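Local coordinates for putative dehydrogenase (Amycolatopsis orientalis, PDB 5A9T), which reduces imines to amines with NADPH as an imine reductase, a dimeric relative of the beta-hydroxyacid dehydrogenases, at residues Leu94-Pro99 / Thr114-Gly119. Residues are numbered along the deposited sequence; the frame is centred on the assembly and turned at random.
Sequences LNSGTP and TGYLDG
At the C-terminal ends of the parallel strands of the Rossmann-type sheet, the loop that leaves strand 90-93 for helix 99-111 meets the neighbouring parallel strand 115-121, and Ser96 and Asp118 carry the junction. Strand 90-93, helix 99-111 and strand 115-121 form a beta-alpha-beta crossover; 94-99 is its strand-to-helix loop and 114-119 lies on its second strand. Ser96 OG donates to Asp118 OD1 over 2.6 Å, approaching on the syn side of the carboxylate but 21° out of its plane. Tyr116 OH donates to the anti lone pair of the same Asp118 OD1, at 2.6 Å. Tyr116 OH is also bonded to Asn93 ND2, while its ring packs on helix 99-111. With CG anti to the backbone N (chi1 -154°), the Asp118 carboxylate swings toward the loop, where Val168 of helix 166-193 packs on the side chains of Asp118 and Ser96. The other oxygen works through a water bridge: one water accepts from Ser96 N at 2.9 Å and lies close to both Asp118 OD2 and Gly119 O. Nearer the sheet, Leu94 CA approaches Gly119 O at 3.3 Å in a CA-H...O contact with 149° at the hydrogen, and Leu94 CD2 lies 3.6 Å from Gly119 CA, where a side chain on Gly119 would clash. An alanine at Asp118 removes the shared acceptor of the two hydroxyls and would probably let them turn and leave the bridging water less firmly held. Next to Ser96, Asn95 belongs to the NADP(+) site and points the other way, its ND2 bonded to Leu69 O and Asp71 OD1. Two hydroxyl donors and a water converging on one buried carboxylate are consistent with a stabilised negative charge that ties this cofactor-binding loop to the adjacent strand.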
loop_
_atom_site.group_PDB
_atom_site.type_symbol
_atom_site.label_atom_id
_atom_site.label_comp_id
_atom_site.label_asym_id
_atom_site.label_seq_id
_atom_site.Cartn_x
_atom_site.Cartn_y
_atom_site.Cartn_z
ATOM N N LEU A 94 -12.018 19.774 -14.879
ATOM C CA LEU A 94 -11.721 18.930 -13.682
ATOM C C LEU A 94 -12.596 17.717 -13.654
ATOM O O LEU A 94 -12.590 16.998 -12.618
ATOM C CB LEU A 94 -11.768 19.758 -12.460
ATOM C CG LEU A 94 -10.797 20.902 -12.383
ATOM C CD1 LEU A 94 -10.945 21.734 -11.126
ATOM C CD2 LEU A 94 -9.334 20.448 -12.506
ATOM N N ASN A 95 -13.244 17.336 -14.731
ATOM C CA ASN A 95 -14.066 16.075 -14.666
ATOM C C ASN A 95 -14.121 15.308 -15.926
ATOM O O ASN A 95 -15.240 14.873 -16.353
ATOM C CB ASN A 95 -15.428 16.309 -14.023
ATOM C CG ASN A 95 -16.179 15.009 -13.621
ATOM O OD1 ASN A 95 -15.559 14.055 -13.268
ATOM N ND2 ASN A 95 -17.517 14.986 -13.783
ATOM N N SER A 96 -12.982 15.106 -16.578
ATOM C CA SER A 96 -13.010 14.225 -17.733
ATOM C C SER A 96 -13.183 12.759 -17.233
ATOM O O SER A 96 -12.638 12.309 -16.228
ATOM C CB SER A 96 -11.808 14.254 -18.599
ATOM O OG SER A 96 -11.614 15.450 -19.297
ATOM N N GLY A 97 -13.884 12.019 -18.010
ATOM C CA GLY A 97 -14.125 10.570 -17.582
ATOM C C GLY A 97 -12.931 9.681 -17.861
ATOM O O GLY A 97 -12.554 8.770 -16.979
ATOM N N THR A 98 -12.320 9.857 -19.027
ATOM C CA THR A 98 -11.243 9.040 -19.519
ATOM C C THR A 98 -10.131 9.739 -20.220
ATOM O O THR A 98 -10.313 10.903 -20.647
ATOM C CB THR A 98 -11.754 8.008 -20.572
ATOM O OG1 THR A 98 -12.185 8.725 -21.740
ATOM C CG2 THR A 98 -12.938 7.174 -20.040
ATOM N N PRO A 99 -8.985 9.147 -20.476
ATOM C CA PRO A 99 -7.960 9.824 -21.208
ATOM C C PRO A 99 -8.377 10.214 -22.620
ATOM O O PRO A 99 -8.100 11.341 -23.077
ATOM C CB PRO A 99 -6.761 8.849 -21.235
ATOM C CG PRO A 99 -6.978 8.064 -20.006
ATOM C CD PRO A 99 -8.424 7.886 -19.843
ATOM N N THR A 114 -9.420 28.229 -27.776
ATOM C CA THR A 114 -9.479 28.222 -26.290
ATOM C C THR A 114 -8.360 27.390 -25.725
ATOM O O THR A 114 -8.072 26.310 -26.222
ATOM C CB THR A 114 -10.809 27.563 -25.925
ATOM O OG1 THR A 114 -11.933 28.298 -26.557
ATOM C CG2 THR A 114 -11.018 27.573 -24.386
ATOM N N GLY A 115 -7.690 27.887 -24.717
ATOM C CA GLY A 115 -6.606 27.121 -24.041
ATOM C C GLY A 115 -7.237 26.041 -23.201
ATOM O O GLY A 115 -8.414 26.158 -22.792
ATOM N N TYR A 116 -6.454 25.001 -22.949
ATOM C CA TYR A 116 -7.037 23.862 -22.290
ATOM C C TYR A 116 -6.084 23.196 -21.333
ATOM O O TYR A 116 -4.949 22.918 -21.730
ATOM C CB TYR A 116 -7.531 22.822 -23.327
ATOM C CG TYR A 116 -8.290 21.717 -22.727
ATOM C CD1 TYR A 116 -9.683 21.779 -22.428
ATOM C CD2 TYR A 116 -7.617 20.510 -22.366
ATOM C CE1 TYR A 116 -10.365 20.724 -21.785
ATOM C CE2 TYR A 116 -8.356 19.479 -21.776
ATOM C CZ TYR A 116 -9.600 19.531 -21.494
ATOM O OH TYR A 116 -10.430 18.572 -20.893
ATOM N N LEU A 117 -6.525 22.928 -20.124
ATOM C CA LEU A 117 -5.778 22.097 -19.156
ATOM C C LEU A 117 -6.795 21.127 -18.572
ATOM O O LEU A 117 -7.922 21.475 -18.236
ATOM C CB LEU A 117 -5.076 23.079 -18.136
ATOM C CG LEU A 117 -4.097 22.520 -17.206
ATOM C CD1 LEU A 117 -2.869 22.036 -17.982
ATOM C CD2 LEU A 117 -3.813 23.542 -16.126
ATOM N N ASP A 118 -6.380 19.848 -18.407
ATOM C CA ASP A 118 -7.231 18.839 -17.806
ATOM C C ASP A 118 -6.666 18.595 -16.372
ATOM O O ASP A 118 -5.434 18.624 -16.168
ATOM C CB ASP A 118 -7.157 17.543 -18.635
ATOM C CG ASP A 118 -8.410 16.734 -18.463
ATOM O OD1 ASP A 118 -9.572 17.029 -18.967
ATOM O OD2 ASP A 118 -8.379 15.752 -17.617
ATOM N N GLY A 119 -7.576 18.407 -15.430
ATOM C CA GLY A 119 -7.075 18.148 -14.103
ATOM C C GLY A 119 -7.862 17.082 -13.395
ATOM O O GLY A 119 -9.072 16.908 -13.617
HETATM O O HOH W 1 -10.200 15.833 -15.920
#